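Local coordinates for protein deacetylase EF_0837 (Enterococcus faecalis, PDB 2ICS) that catalyses the deacetylation of acetyl-(R)-mandelate in vitro, though with very low efficiency, as a two-zinc hydrolase of the amidohydrolase type with a TIM barrel, at residues N11-V15 with E47-V52; A136-K140 with Q175-N180. All blocks are in the same frame, centred on the assembly; numbering follows the deposited sequence.

Interactions 1 and 2 lie on opposite sides of the molecule's centre, with about 44 Å between their own centres and about 30 Å between their nearest atoms, so neither touches the other. Interaction 1 belongs to the smaller beta-rich part of the chain, interaction 2 to the helical coat of the TIM barrel. Both are packing contacts away from the two zinc ions and the bound adenine, but each is linked through the chain to residues of the metal site. Strand 51-61, entered at interaction 1, carries the zinc ligand His60. In interaction 2, helix 136-145 precedes the carboxylated Lys154, which bridges the two zincs, and helix 168-178 precedes the zinc ligand His188.

Interaction 1 (N11-V15 with E47-V52); sequences NGQTV and EPGTYV
Gln13 sends CG anti to the backbone N (chi1 179°) and stays extended, while Tyr51 holds CG beside its own N (chi1 -63°). The two side chains therefore lie alongside one another, pointing the same way, with amide and ring planes 28° apart and Gln13 NE2 3.8 Å from Tyr51 CE1. A water joins their polar ends, 2.8 Å from Tyr51 OH and hydrogen-bonded to Gln13 OE1 as well; both side chains are long enough to share it. Between the two backbones, Gln13 O accepts a bent hydrogen bond from Val52 N at 2.8 Å. The same oxygen receives a CA-H...O contact from Tyr51 CA at 3.0 Å. Thr14 O lies at the edge of the Tyr51 ring, in its plane, 3.4 Å from Tyr51 CD1. Gly12, with no side chain, lets Val52 CG2 come to 3.8 Å from its CA.

Before Tyr51, Glu47 to Thr50 form a type II turn, for which proline at the second position and glycine, with positive phi, at the third are well suited. Thr50 closes it: OG1 bonds Glu47 O at 2.7 Å, and its backbone N reaches that oxygen from the same face. A second water ties Asn11 O to Gly49 N and Thr50 O. Asn11 ND2, bonded to Leu46 O, also lies 3.5 Å from Pro48 CG.

Outward, Val15 rests on helix 300-305, and the backbone of Tyr51 bonds Phe334 of strand 331-344. Such a junction, where an N-terminal strand meets the strand leading into the barrel, belongs to the small beta domain that accompanies the TIM barrel in many amidohydrolases.

Interaction 2 (A136-K140 with Q175-N180); sequences ASLVK and QIQQEN
Val139 and Ile176 form the buried side of a packing contact between helices 136-145 and 168-178, neighbours on the outside of the TIM barrel that run the same way here. Ile176 CG2 meets Val139 CG1 at 3.6 Å, the two branched side chains crossing at about a right angle. One turn earlier, the small Ala136 admits the other branch, its CB lying 4.0 Å from Ile176 CG1. Beta-branched residues suit this face because they fill it with little freedom to rotate.

At the C-terminal end of the contact, polar groups take over. Lys140, bent at chi2 (112°) and chi3 (75°), curls across the Asn180 side chain, and its NZ gives a 3.0 Å hydrogen bond to Glu179 O. A lysine is long enough to span the gap between the helices. Lys140 NZ is also 4.5 Å from Glu179 OE1, too far for a salt bridge, though the opposite charges would probably still attract.

Behind this layer, the carboxylate of Glu179 is steadied within its own segment: Gln175 NE2 donates to Glu179 OE2 at 2.8 Å, coming in almost in line with the C-O bond of Glu179, while Glu179 OE1 lies against Ala136 CB.

Interaction 1 (N11-V15 with E47-V52)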
ATOM      1  N   ASN A  11     -11.510   9.133  24.616  1.00 34.81           N
ATOM      2  CA  ASN A  11     -11.165   7.848  25.215  1.00 34.79           C
ATOM      3  C   ASN A  11     -10.347   6.908  24.336  1.00 33.83           C
ATOM      4  O   ASN A  11     -10.308   5.702  24.564  1.00 32.91           O
ATOM      5  CB  ASN A  11     -12.442   7.145  25.686  1.00 36.53           C
ATOM      6  CG  ASN A  11     -12.267   6.476  27.032  1.00 39.91           C
ATOM      7  OD1 ASN A  11     -11.707   7.067  27.957  1.00 42.06           O
ATOM      8  ND2 ASN A  11     -12.752   5.247  27.156  1.00 39.16           N
ATOM      9  N   GLY A  12      -9.677   7.466  23.339  1.00 34.35           N
ATOM     10  CA  GLY A  12      -8.868   6.642  22.466  1.00 32.94           C
ATOM     11  C   GLY A  12      -7.489   6.363  23.033  1.00 32.77           C
ATOM     12  O   GLY A  12      -7.071   6.955  24.029  1.00 31.75           O
ATOM     13  N   GLN A  13      -6.775   5.458  22.379  1.00 33.27           N
ATOM     14  CA  GLN A  13      -5.436   5.077  22.800  1.00 33.54           C
ATOM     15  C   GLN A  13      -4.657   4.672  21.558  1.00 32.59           C
ATOM     16  O   GLN A  13      -5.204   4.016  20.677  1.00 31.29           O
ATOM     17  CB  GLN A  13      -5.521   3.890  23.753  1.00 35.33           C
ATOM     18  CG  GLN A  13      -4.189   3.396  24.248  1.00 41.73           C
ATOM     19  CD  GLN A  13      -4.292   2.043  24.912  1.00 44.50           C
ATOM     20  OE1 GLN A  13      -3.322   1.544  25.484  1.00 47.17           O
ATOM     21  NE2 GLN A  13      -5.468   1.430  24.829  1.00 44.98           N
ATOM     22  N   THR A  14      -3.391   5.064  21.476  1.00 31.92           N
ATOM     23  CA  THR A  14      -2.588   4.691  20.326  1.00 31.02           C
ATOM     24  C   THR A  14      -2.034   3.298  20.578  1.00 31.95           C
ATOM     25  O   THR A  14      -2.136   2.771  21.690  1.00 31.73           O
ATOM     26  CB  THR A  14      -1.410   5.661  20.088  1.00 31.30           C
ATOM     27  OG1 THR A  14      -0.437   5.511  21.130  1.00 29.61           O
ATOM     28  CG2 THR A  14      -1.910   7.099  20.052  1.00 28.76           C
ATOM     29  N   VAL A  15      -1.460   2.704  19.537  1.00 31.31           N
ATOM     30  CA  VAL A  15      -0.885   1.371  19.615  1.00 30.50           C
ATOM     31  C   VAL A  15       0.311   1.341  20.585  1.00 29.95           C
ATOM     32  O   VAL A  15       0.742   0.277  21.018  1.00 29.26           O
ATOM     33  CB  VAL A  15      -0.455   0.899  18.194  1.00 31.11           C
ATOM     34  CG1 VAL A  15       0.623   1.808  17.653  1.00 31.43           C
ATOM     35  CG2 VAL A  15       0.012  -0.541  18.224  1.00 32.48           C
ATOM     36  N   GLU A  47     -14.938   2.957  23.536  1.00 39.78           N
ATOM     37  CA  GLU A  47     -14.922   2.046  24.670  1.00 41.78           C
ATOM     38  C   GLU A  47     -13.486   1.932  25.147  1.00 42.10           C
ATOM     39  O   GLU A  47     -12.558   1.988  24.344  1.00 42.12           O
ATOM     40  CB  GLU A  47     -15.417   0.657  24.256  1.00 45.18           C
ATOM     41  CG  GLU A  47     -16.905   0.572  23.974  1.00 50.38           C
ATOM     42  CD  GLU A  47     -17.740   1.033  25.155  1.00 54.29           C
ATOM     43  OE1 GLU A  47     -17.512   0.538  26.282  1.00 55.45           O
ATOM     44  OE2 GLU A  47     -18.625   1.892  24.953  1.00 57.28           O
ATOM     45  N   PRO A  48     -13.279   1.778  26.462  1.00 42.87           N
ATOM     46  CA  PRO A  48     -11.920   1.656  26.994  1.00 43.13           C
ATOM     47  C   PRO A  48     -11.192   0.495  26.325  1.00 42.07           C
ATOM     48  O   PRO A  48     -11.763  -0.585  26.158  1.00 41.70           O
ATOM     49  CB  PRO A  48     -12.157   1.411  28.482  1.00 44.34           C
ATOM     50  CG  PRO A  48     -13.412   2.193  28.744  1.00 44.62           C
ATOM     51  CD  PRO A  48     -14.268   1.816  27.553  1.00 44.25           C
ATOM     52  N   GLY A  49      -9.942   0.720  25.933  1.00 41.06           N
ATOM     53  CA  GLY A  49      -9.175  -0.330  25.288  1.00 41.11           C
ATOM     54  C   GLY A  49      -9.222  -0.262  23.772  1.00 40.97           C
ATOM     55  O   GLY A  49      -8.660  -1.116  23.084  1.00 41.58           O
ATOM     56  N   THR A  50      -9.900   0.749  23.243  1.00 38.92           N
ATOM     57  CA  THR A  50      -9.997   0.916  21.797  1.00 37.57           C
ATOM     58  C   THR A  50      -8.792   1.706  21.289  1.00 35.90           C
ATOM     59  O   THR A  50      -8.389   2.706  21.889  1.00 34.93           O
ATOM     60  CB  THR A  50     -11.291   1.666  21.400  1.00 37.68           C
ATOM     61  OG1 THR A  50     -12.434   0.946  21.874  1.00 37.26           O
ATOM     62  CG2 THR A  50     -11.383   1.800  19.889  1.00 37.85           C
ATOM     63  N   TYR A  51      -8.215   1.250  20.185  1.00 33.69           N
ATOM     64  CA  TYR A  51      -7.058   1.920  19.606  1.00 32.10           C
ATOM     65  C   TYR A  51      -7.469   2.872  18.493  1.00 31.07           C
ATOM     66  O   TYR A  51      -8.536   2.723  17.887  1.00 31.15           O
ATOM     67  CB  TYR A  51      -6.075   0.890  19.047  1.00 32.47           C
ATOM     68  CG  TYR A  51      -5.489  -0.036  20.085  1.00 33.41           C
ATOM     69  CD1 TYR A  51      -4.486   0.400  20.950  1.00 33.90           C
ATOM     70  CD2 TYR A  51      -5.936  -1.351  20.206  1.00 35.20           C
ATOM     71  CE1 TYR A  51      -3.941  -0.453  21.909  1.00 35.13           C
ATOM     72  CE2 TYR A  51      -5.399  -2.214  21.166  1.00 36.01           C
ATOM     73  CZ  TYR A  51      -4.403  -1.756  22.013  1.00 35.57           C
ATOM     74  OH  TYR A  51      -3.882  -2.595  22.970  1.00 37.82           O
ATOM     75  N   VAL A  52      -6.606   3.850  18.234  1.00 29.39           N
ATOM     76  CA  VAL A  52      -6.828   4.844  17.193  1.00 27.57           C
ATOM     77  C   VAL A  52      -5.488   5.154  16.535  1.00 27.46           C
ATOM     78  O   VAL A  52      -4.458   5.242  17.211  1.00 28.94           O
ATOM     79  CB  VAL A  52      -7.378   6.174  17.763  1.00 28.38           C
ATOM     80  CG1 VAL A  52      -7.814   7.081  16.624  1.00 25.13           C
ATOM     81  CG2 VAL A  52      -8.530   5.910  18.714  1.00 30.53           C
TER
HETATM   82  O   HOH W   1      -8.789   3.289  24.843  1.00 26.72           O
HETATM   83  O   HOH W   2      -2.281  -1.443  24.976  1.00 38.97           O
HETATM   84  O   HOH W   3      -2.078   3.667  16.955  1.00 31.22           O

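Interaction 2 (A136-K140 with Q175-N180)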
ATOM      1  N   ALA A 136       6.446   8.018 -23.315  1.00 41.25           N
ATOM      2  CA  ALA A 136       6.769   8.954 -22.243  1.00 42.33           C
ATOM      3  C   ALA A 136       5.827  10.157 -22.263  1.00 43.27           C
ATOM      4  O   ALA A 136       5.351  10.602 -21.217  1.00 42.69           O
ATOM      5  CB  ALA A 136       8.217   9.426 -22.380  1.00 41.21           C
ATOM      6  N   SER A 137       5.562  10.669 -23.460  1.00 42.69           N
ATOM      7  CA  SER A 137       4.694  11.825 -23.626  1.00 44.16           C
ATOM      8  C   SER A 137       3.319  11.624 -23.024  1.00 43.38           C
ATOM      9  O   SER A 137       2.807  12.501 -22.328  1.00 43.19           O
ATOM     10  CB  SER A 137       4.540  12.167 -25.111  1.00 44.78           C
ATOM     11  OG  SER A 137       5.774  12.600 -25.654  1.00 49.24           O
ATOM     12  N   LEU A 138       2.716  10.475 -23.300  1.00 42.92           N
ATOM     13  CA  LEU A 138       1.384  10.197 -22.781  1.00 43.20           C
ATOM     14  C   LEU A 138       1.362  10.157 -21.259  1.00 42.95           C
ATOM     15  O   LEU A 138       0.385  10.571 -20.637  1.00 43.57           O
ATOM     16  CB  LEU A 138       0.854   8.875 -23.342  1.00 42.78           C
ATOM     17  CG  LEU A 138       0.734   8.772 -24.866  1.00 43.01           C
ATOM     18  CD1 LEU A 138      -0.020   7.497 -25.221  1.00 41.77           C
ATOM     19  CD2 LEU A 138       0.003   9.992 -25.419  1.00 41.26           C
ATOM     20  N   VAL A 139       2.439   9.663 -20.658  1.00 42.27           N
ATOM     21  CA  VAL A 139       2.506   9.586 -19.204  1.00 43.03           C
ATOM     22  C   VAL A 139       2.602  10.989 -18.622  1.00 43.10           C
ATOM     23  O   VAL A 139       1.916  11.316 -17.653  1.00 43.66           O
ATOM     24  CB  VAL A 139       3.716   8.743 -18.734  1.00 42.39           C
ATOM     25  CG1 VAL A 139       3.845   8.815 -17.219  1.00 40.93           C
ATOM     26  CG2 VAL A 139       3.535   7.292 -19.168  1.00 42.15           C
ATOM     27  N   LYS A 140       3.454  11.815 -19.224  1.00 43.47           N
ATOM     28  CA  LYS A 140       3.640  13.193 -18.782  1.00 42.97           C
ATOM     29  C   LYS A 140       2.313  13.946 -18.801  1.00 42.20           C
ATOM     30  O   LYS A 140       1.991  14.683 -17.868  1.00 41.24           O
ATOM     31  CB  LYS A 140       4.647  13.908 -19.689  1.00 43.08           C
ATOM     32  CG  LYS A 140       4.704  15.416 -19.475  1.00 45.64           C
ATOM     33  CD  LYS A 140       6.020  15.873 -18.863  1.00 46.54           C
ATOM     34  CE  LYS A 140       7.139  15.863 -19.882  1.00 45.87           C
ATOM     35  NZ  LYS A 140       8.367  16.487 -19.322  1.00 47.05           N
ATOM     36  N   GLN A 175      13.566   7.124 -16.963  1.00 37.84           N
ATOM     37  CA  GLN A 175      13.633   8.317 -17.804  1.00 39.48           C
ATOM     38  C   GLN A 175      12.369   9.144 -17.590  1.00 39.10           C
ATOM     39  O   GLN A 175      12.430  10.359 -17.401  1.00 38.61           O
ATOM     40  CB  GLN A 175      13.744   7.918 -19.276  1.00 43.70           C
ATOM     41  CG  GLN A 175      13.666   9.077 -20.257  1.00 48.31           C
ATOM     42  CD  GLN A 175      13.515   8.605 -21.692  1.00 52.13           C
ATOM     43  OE1 GLN A 175      14.335   7.830 -22.190  1.00 53.41           O
ATOM     44  NE2 GLN A 175      12.464   9.069 -22.366  1.00 53.69           N
ATOM     45  N   ILE A 176      11.224   8.466 -17.633  1.00 37.97           N
ATOM     46  CA  ILE A 176       9.930   9.100 -17.427  1.00 36.74           C
ATOM     47  C   ILE A 176       9.886   9.760 -16.050  1.00 38.30           C
ATOM     48  O   ILE A 176       9.251  10.802 -15.874  1.00 39.02           O
ATOM     49  CB  ILE A 176       8.792   8.065 -17.516  1.00 36.08           C
ATOM     50  CG1 ILE A 176       8.734   7.489 -18.930  1.00 32.59           C
ATOM     51  CG2 ILE A 176       7.460   8.710 -17.124  1.00 32.34           C
ATOM     52  CD1 ILE A 176       7.772   6.345 -19.083  1.00 33.67           C
ATOM     53  N   GLN A 177      10.556   9.145 -15.077  1.00 38.66           N
ATOM     54  CA  GLN A 177      10.600   9.681 -13.720  1.00 39.43           C
ATOM     55  C   GLN A 177      11.390  10.981 -13.754  1.00 41.16           C
ATOM     56  O   GLN A 177      10.995  11.985 -13.154  1.00 41.11           O
ATOM     57  CB  GLN A 177      11.278   8.684 -12.769  1.00 37.08           C
ATOM     58  CG  GLN A 177      11.412   9.185 -11.328  1.00 35.93           C
ATOM     59  CD  GLN A 177      12.060   8.161 -10.399  1.00 35.50           C
ATOM     60  OE1 GLN A 177      13.191   7.724 -10.627  1.00 34.80           O
ATOM     61  NE2 GLN A 177      11.345   7.779  -9.347  1.00 30.88           N
ATOM     62  N   GLN A 178      12.507  10.950 -14.470  1.00 42.57           N
ATOM     63  CA  GLN A 178      13.372  12.109 -14.615  1.00 44.52           C
ATOM     64  C   GLN A 178      12.605  13.261 -15.272  1.00 44.09           C
ATOM     65  O   GLN A 178      12.763  14.421 -14.900  1.00 44.11           O
ATOM     66  CB  GLN A 178      14.577  11.737 -15.479  1.00 47.66           C
ATOM     67  CG  GLN A 178      15.624  12.829 -15.622  1.00 54.01           C
ATOM     68  CD  GLN A 178      16.471  12.984 -14.375  1.00 57.54           C
ATOM     69  OE1 GLN A 178      15.960  13.285 -13.296  1.00 60.10           O
ATOM     70  NE2 GLN A 178      17.777  12.777 -14.518  1.00 58.97           N
ATOM     71  N   GLU A 179      11.768  12.925 -16.247  1.00 43.35           N
ATOM     72  CA  GLU A 179      10.987  13.918 -16.976  1.00 43.80           C
ATOM     73  C   GLU A 179       9.793  14.486 -16.212  1.00 43.49           C
ATOM     74  O   GLU A 179       9.163  15.441 -16.672  1.00 43.41           O
ATOM     75  CB  GLU A 179      10.499  13.323 -18.302  1.00 44.89           C
ATOM     76  CG  GLU A 179      11.598  13.086 -19.329  1.00 47.69           C
ATOM     77  CD  GLU A 179      11.100  12.359 -20.568  1.00 49.98           C
ATOM     78  OE1 GLU A 179      10.086  12.794 -21.153  1.00 50.08           O
ATOM     79  OE2 GLU A 179      11.728  11.352 -20.962  1.00 53.07           O
ATOM     80  N   ASN A 180       9.477  13.909 -15.056  1.00 42.28           N
ATOM     81  CA  ASN A 180       8.345  14.389 -14.276  1.00 42.13           C
ATOM     82  C   ASN A 180       8.655  14.681 -12.807  1.00 43.43           C
ATOM     83  O   ASN A 180       7.998  14.164 -11.898  1.00 41.98           O
ATOM     84  CB  ASN A 180       7.181  13.400 -14.378  1.00 40.55           C
ATOM     85  CG  ASN A 180       6.704  13.208 -15.809  1.00 41.72           C
ATOM     86  OD1 ASN A 180       7.435  12.690 -16.656  1.00 39.34           O
ATOM     87  ND2 ASN A 180       5.473  13.628 -16.085  1.00 39.41           N
TER